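Serine/threonine/tyrosine-interacting protein (Homo sapiens, PDB 2R0B) is a catalytically inactive phosphatase that anchors the kinases ERK1 and ERK2 in the nucleus and blocks assembly of FBXW7 into its SCF ubiquitin ligase complex. Local coordinates at residues A[117-122]-A[146-151]. Residues are numbered along the deposited sequence; the frame is centred on the assembly and turned at random.
Sequences GMKYRD and EYEAIY. With SO4 (sulfate ion), chain C.
At the N-terminus of helix 120-130, the carboxylate of Glu-148, on the last helix of this dual-specificity phosphatase domain, reaches Met-118, Lys-119 and Tyr-120 through water, where the turn after helix 103-116 ends. Direct contact is slight: OE2 of Glu-148 lies 3.8 Å from CA of Lys-119, and against CG of the same residue. The carboxylate gets this far because CG of Glu-148 stands anti to the backbone N (chi1 179°) and the chain stays extended beyond it, carrying the acid straight across the gap between the helices.

Three waters do the bonding. One donates to OE1 of Glu-148 at 2.7 Å and accepts from the backbone N of Tyr-120, in the first turn of the helix whose N-cap is Lys-119; it also donates to sulfate O2. A second donates to OE1 and takes a weak bond from NZ of Lys-119. On the other oxygen, a third water lies 2.8 Å from OE2 of Glu-148 and equally close to O of Met-118. It also bonds the hydroxyl of Tyr-151, at 2.7 Å from OH, and lies in the plane of that ring, one face of which rests over CA of Glu-148.

The sulfate, probably from the crystallisation liquor, sits over the same helix start. The backbone N of Arg-121, 2.9 Å from O4, and its NE meet at that oxygen, while NH2 takes O3, to which NE adds a weak bond; Gln-145 contributes another from helix 138-152. Lys-119 NZ remains 5.0 Å from OE2 of Glu-148, too far for a direct salt bridge. The acid is therefore tied to the helix start through solvent; the sulfate would oppose its ionisation, while Lys-119 and the helix N-terminus probably offset part of the repulsion between the two anions.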
ATOM      1  N   GLY A 117     -13.457  -7.011  -7.171  1.00 13.79           N
ATOM      2  CA  GLY A 117     -14.554  -7.846  -6.692  1.00 15.02           C
ATOM      3  C   GLY A 117     -14.091  -9.171  -6.093  1.00 15.25           C
ATOM      4  O   GLY A 117     -14.791 -10.162  -6.197  1.00 15.41           O
ATOM      5  N   MET A 118     -12.910  -9.186  -5.476  1.00 16.73           N
ATOM      6  CA  MET A 118     -12.338 -10.413  -4.919  1.00 17.13           C
ATOM      7  C   MET A 118     -12.568 -10.456  -3.419  1.00 16.53           C
ATOM      8  O   MET A 118     -12.548  -9.432  -2.759  1.00 14.99           O
ATOM      9  CB  MET A 118     -10.835 -10.520  -5.228  1.00 17.54           C
ATOM     10  CG  MET A 118     -10.513 -10.389  -6.737  1.00 18.18           C
ATOM     11  SD  MET A 118      -8.772 -10.329  -7.229  1.00 22.21           S
ATOM     12  CE  MET A 118      -8.095 -11.365  -6.208  1.00 10.51           C
ATOM     13  N   LYS A 119     -12.797 -11.656  -2.903  1.00 16.34           N
ATOM     14  CA  LYS A 119     -12.833 -11.925  -1.458  1.00 15.63           C
ATOM     15  C   LYS A 119     -11.429 -11.856  -0.862  1.00 16.21           C
ATOM     16  O   LYS A 119     -10.425 -11.888  -1.605  1.00 15.40           O
ATOM     17  CB  LYS A 119     -13.436 -13.307  -1.206  1.00 16.81           C
ATOM     18  CG  LYS A 119     -14.967 -13.402  -1.444  1.00 18.12           C
ATOM     19  CD  LYS A 119     -15.376 -14.840  -1.638  1.00 22.60           C
ATOM     20  CE  LYS A 119     -16.887 -15.117  -1.370  1.00 22.87           C
ATOM     21  NZ  LYS A 119     -17.861 -14.052  -1.776  1.00 24.67           N
ATOM     22  N   TYR A 120     -11.340 -11.791   0.474  1.00 15.93           N
ATOM     23  CA  TYR A 120     -10.031 -11.645   1.117  1.00 15.81           C
ATOM     24  C   TYR A 120      -9.066 -12.768   0.741  1.00 16.69           C
ATOM     25  O   TYR A 120      -7.933 -12.519   0.326  1.00 15.45           O
ATOM     26  CB  TYR A 120     -10.106 -11.477   2.662  1.00 16.03           C
ATOM     27  CG  TYR A 120      -8.708 -11.553   3.243  1.00 15.65           C
ATOM     28  CD1 TYR A 120      -7.872 -10.451   3.239  1.00 16.21           C
ATOM     29  CD2 TYR A 120      -8.202 -12.768   3.745  1.00 16.23           C
ATOM     30  CE1 TYR A 120      -6.568 -10.547   3.707  1.00 13.95           C
ATOM     31  CE2 TYR A 120      -6.914 -12.868   4.227  1.00 16.06           C
ATOM     32  CZ  TYR A 120      -6.095 -11.743   4.204  1.00 17.35           C
ATOM     33  OH  TYR A 120      -4.785 -11.811   4.650  1.00 18.43           O
ATOM     34  N   ARG A 121      -9.505 -14.012   0.901  1.00 16.74           N
ATOM     35  CA  ARG A 121      -8.612 -15.127   0.656  1.00 17.53           C
ATOM     36  C   ARG A 121      -8.016 -15.126  -0.755  1.00 17.04           C
ATOM     37  O   ARG A 121      -6.852 -15.461  -0.942  1.00 18.56           O
ATOM     38  CB  ARG A 121      -9.316 -16.447   0.950  1.00 18.06           C
ATOM     39  CG  ARG A 121     -10.400 -16.827  -0.014  1.00 21.62           C
ATOM     40  CD  ARG A 121     -11.094 -18.083   0.456  1.00 26.21           C
ATOM     41  NE  ARG A 121     -11.702 -17.923   1.780  1.00 31.17           N
ATOM     42  CZ  ARG A 121     -12.492 -18.834   2.342  1.00 32.56           C
ATOM     43  NH1 ARG A 121     -12.765 -19.962   1.691  1.00 33.56           N
ATOM     44  NH2 ARG A 121     -13.010 -18.621   3.546  1.00 34.48           N
ATOM     45  N   ASP A 122      -8.823 -14.740  -1.737  1.00 17.10           N
ATOM     46  CA  ASP A 122      -8.380 -14.734  -3.133  1.00 17.11           C
ATOM     47  C   ASP A 122      -7.476 -13.541  -3.454  1.00 15.95           C
ATOM     48  O   ASP A 122      -6.511 -13.663  -4.219  1.00 16.34           O
ATOM     49  CB  ASP A 122      -9.603 -14.770  -4.040  1.00 17.45           C
ATOM     50  CG  ASP A 122     -10.418 -16.030  -3.821  1.00 20.11           C
ATOM     51  OD1 ASP A 122      -9.816 -17.123  -3.869  1.00 23.57           O
ATOM     52  OD2 ASP A 122     -11.639 -15.924  -3.558  1.00 23.15           O
ATOM     53  N   GLU A 146     -14.369  -6.737   7.202  1.00 13.14           N
ATOM     54  CA  GLU A 146     -15.351  -5.817   7.741  1.00 13.73           C
ATOM     55  C   GLU A 146     -15.678  -4.733   6.702  1.00 14.19           C
ATOM     56  O   GLU A 146     -16.821  -4.329   6.580  1.00 15.28           O
ATOM     57  CB  GLU A 146     -14.804  -5.208   9.043  1.00 13.32           C
ATOM     58  CG  GLU A 146     -15.677  -4.157   9.746  1.00 13.99           C
ATOM     59  CD  GLU A 146     -14.919  -3.392  10.814  1.00 15.80           C
ATOM     60  OE1 GLU A 146     -13.764  -3.714  11.093  1.00 16.73           O
ATOM     61  OE2 GLU A 146     -15.478  -2.418  11.376  1.00 22.00           O
ATOM     62  N   TYR A 147     -14.668  -4.290   5.958  1.00 14.33           N
ATOM     63  CA  TYR A 147     -14.811  -3.230   4.981  1.00 14.60           C
ATOM     64  C   TYR A 147     -15.565  -3.790   3.771  1.00 14.85           C
ATOM     65  O   TYR A 147     -16.386  -3.097   3.178  1.00 14.62           O
ATOM     66  CB  TYR A 147     -13.422  -2.680   4.596  1.00 15.39           C
ATOM     67  CG  TYR A 147     -13.451  -1.561   3.569  1.00 16.13           C
ATOM     68  CD1 TYR A 147     -14.127  -0.360   3.829  1.00 17.03           C
ATOM     69  CD2 TYR A 147     -12.799  -1.708   2.338  1.00 15.92           C
ATOM     70  CE1 TYR A 147     -14.161   0.666   2.869  1.00 19.39           C
ATOM     71  CE2 TYR A 147     -12.829  -0.695   1.374  1.00 16.90           C
ATOM     72  CZ  TYR A 147     -13.503   0.489   1.647  1.00 18.17           C
ATOM     73  OH  TYR A 147     -13.536   1.503   0.702  1.00 20.67           O
ATOM     74  N   GLU A 148     -15.306  -5.051   3.426  1.00 15.18           N
ATOM     75  CA  GLU A 148     -16.059  -5.666   2.341  1.00 15.76           C
ATOM     76  C   GLU A 148     -17.552  -5.702   2.682  1.00 16.37           C
ATOM     77  O   GLU A 148     -18.401  -5.412   1.833  1.00 16.37           O
ATOM     78  CB  GLU A 148     -15.540  -7.073   2.018  1.00 15.86           C
ATOM     79  CG  GLU A 148     -16.312  -7.756   0.914  1.00 16.05           C
ATOM     80  CD  GLU A 148     -15.964  -9.241   0.727  1.00 17.18           C
ATOM     81  OE1 GLU A 148     -15.928 -10.002   1.723  1.00 16.35           O
ATOM     82  OE2 GLU A 148     -15.758  -9.671  -0.443  1.00 19.48           O
ATOM     83  N   ALA A 149     -17.871  -6.029   3.935  1.00 16.34           N
ATOM     84  CA  ALA A 149     -19.269  -6.046   4.353  1.00 16.47           C
ATOM     85  C   ALA A 149     -19.890  -4.646   4.155  1.00 17.39           C
ATOM     86  O   ALA A 149     -21.048  -4.509   3.728  1.00 17.67           O
ATOM     87  CB  ALA A 149     -19.374  -6.534   5.791  1.00 16.45           C
ATOM     88  N   ILE A 150     -19.106  -3.608   4.433  1.00 17.87           N
ATOM     89  CA  ILE A 150     -19.566  -2.233   4.269  1.00 18.24           C
ATOM     90  C   ILE A 150     -19.892  -1.927   2.820  1.00 17.84           C
ATOM     91  O   ILE A 150     -21.025  -1.531   2.504  1.00 19.15           O
ATOM     92  CB  ILE A 150     -18.556  -1.222   4.840  1.00 18.11           C
ATOM     93  CG1 ILE A 150     -18.449  -1.435   6.346  1.00 18.54           C
ATOM     94  CG2 ILE A 150     -18.992   0.210   4.496  1.00 17.61           C
ATOM     95  CD1 ILE A 150     -17.456  -0.504   7.082  1.00 18.88           C
ATOM     96  N   TYR A 151     -18.929  -2.138   1.920  1.00 18.04           N
ATOM     97  CA  TYR A 151     -19.143  -1.688   0.541  1.00 17.17           C
ATOM     98  C   TYR A 151     -20.108  -2.566  -0.262  1.00 17.92           C
ATOM     99  O   TYR A 151     -20.673  -2.120  -1.284  1.00 18.45           O
ATOM    100  CB  TYR A 151     -17.807  -1.399  -0.203  1.00 17.16           C
ATOM    101  CG  TYR A 151     -16.827  -2.556  -0.422  1.00 15.46           C
ATOM    102  CD1 TYR A 151     -17.147  -3.654  -1.247  1.00 17.89           C
ATOM    103  CD2 TYR A 151     -15.543  -2.500   0.111  1.00 15.49           C
ATOM    104  CE1 TYR A 151     -16.233  -4.705  -1.467  1.00 16.39           C
ATOM    105  CE2 TYR A 151     -14.624  -3.531  -0.112  1.00 14.96           C
ATOM    106  CZ  TYR A 151     -14.965  -4.620  -0.902  1.00 16.06           C
ATOM    107  OH  TYR A 151     -14.063  -5.651  -1.105  1.00 17.17           O
TER
HETATM  108  S   SO4 C   2     -13.076 -14.736   3.161  1.00 25.37           S
HETATM  109  O1  SO4 C   2     -14.363 -14.974   2.479  1.00 30.55           O
HETATM  110  O2  SO4 C   2     -13.236 -13.408   3.742  1.00 26.07           O
HETATM  111  O3  SO4 C   2     -12.865 -15.774   4.155  1.00 31.42           O
HETATM  112  O4  SO4 C   2     -12.046 -14.778   2.134  1.00 28.73           O
HETATM  113  O   HOH W   1     -14.827  -7.877  -2.408  1.00 18.00           O
HETATM  114  O   HOH W   2     -17.172 -12.305   0.886  1.00 28.64           O
HETATM  115  O   HOH W   3     -13.599 -11.164   2.232  1.00 23.58           O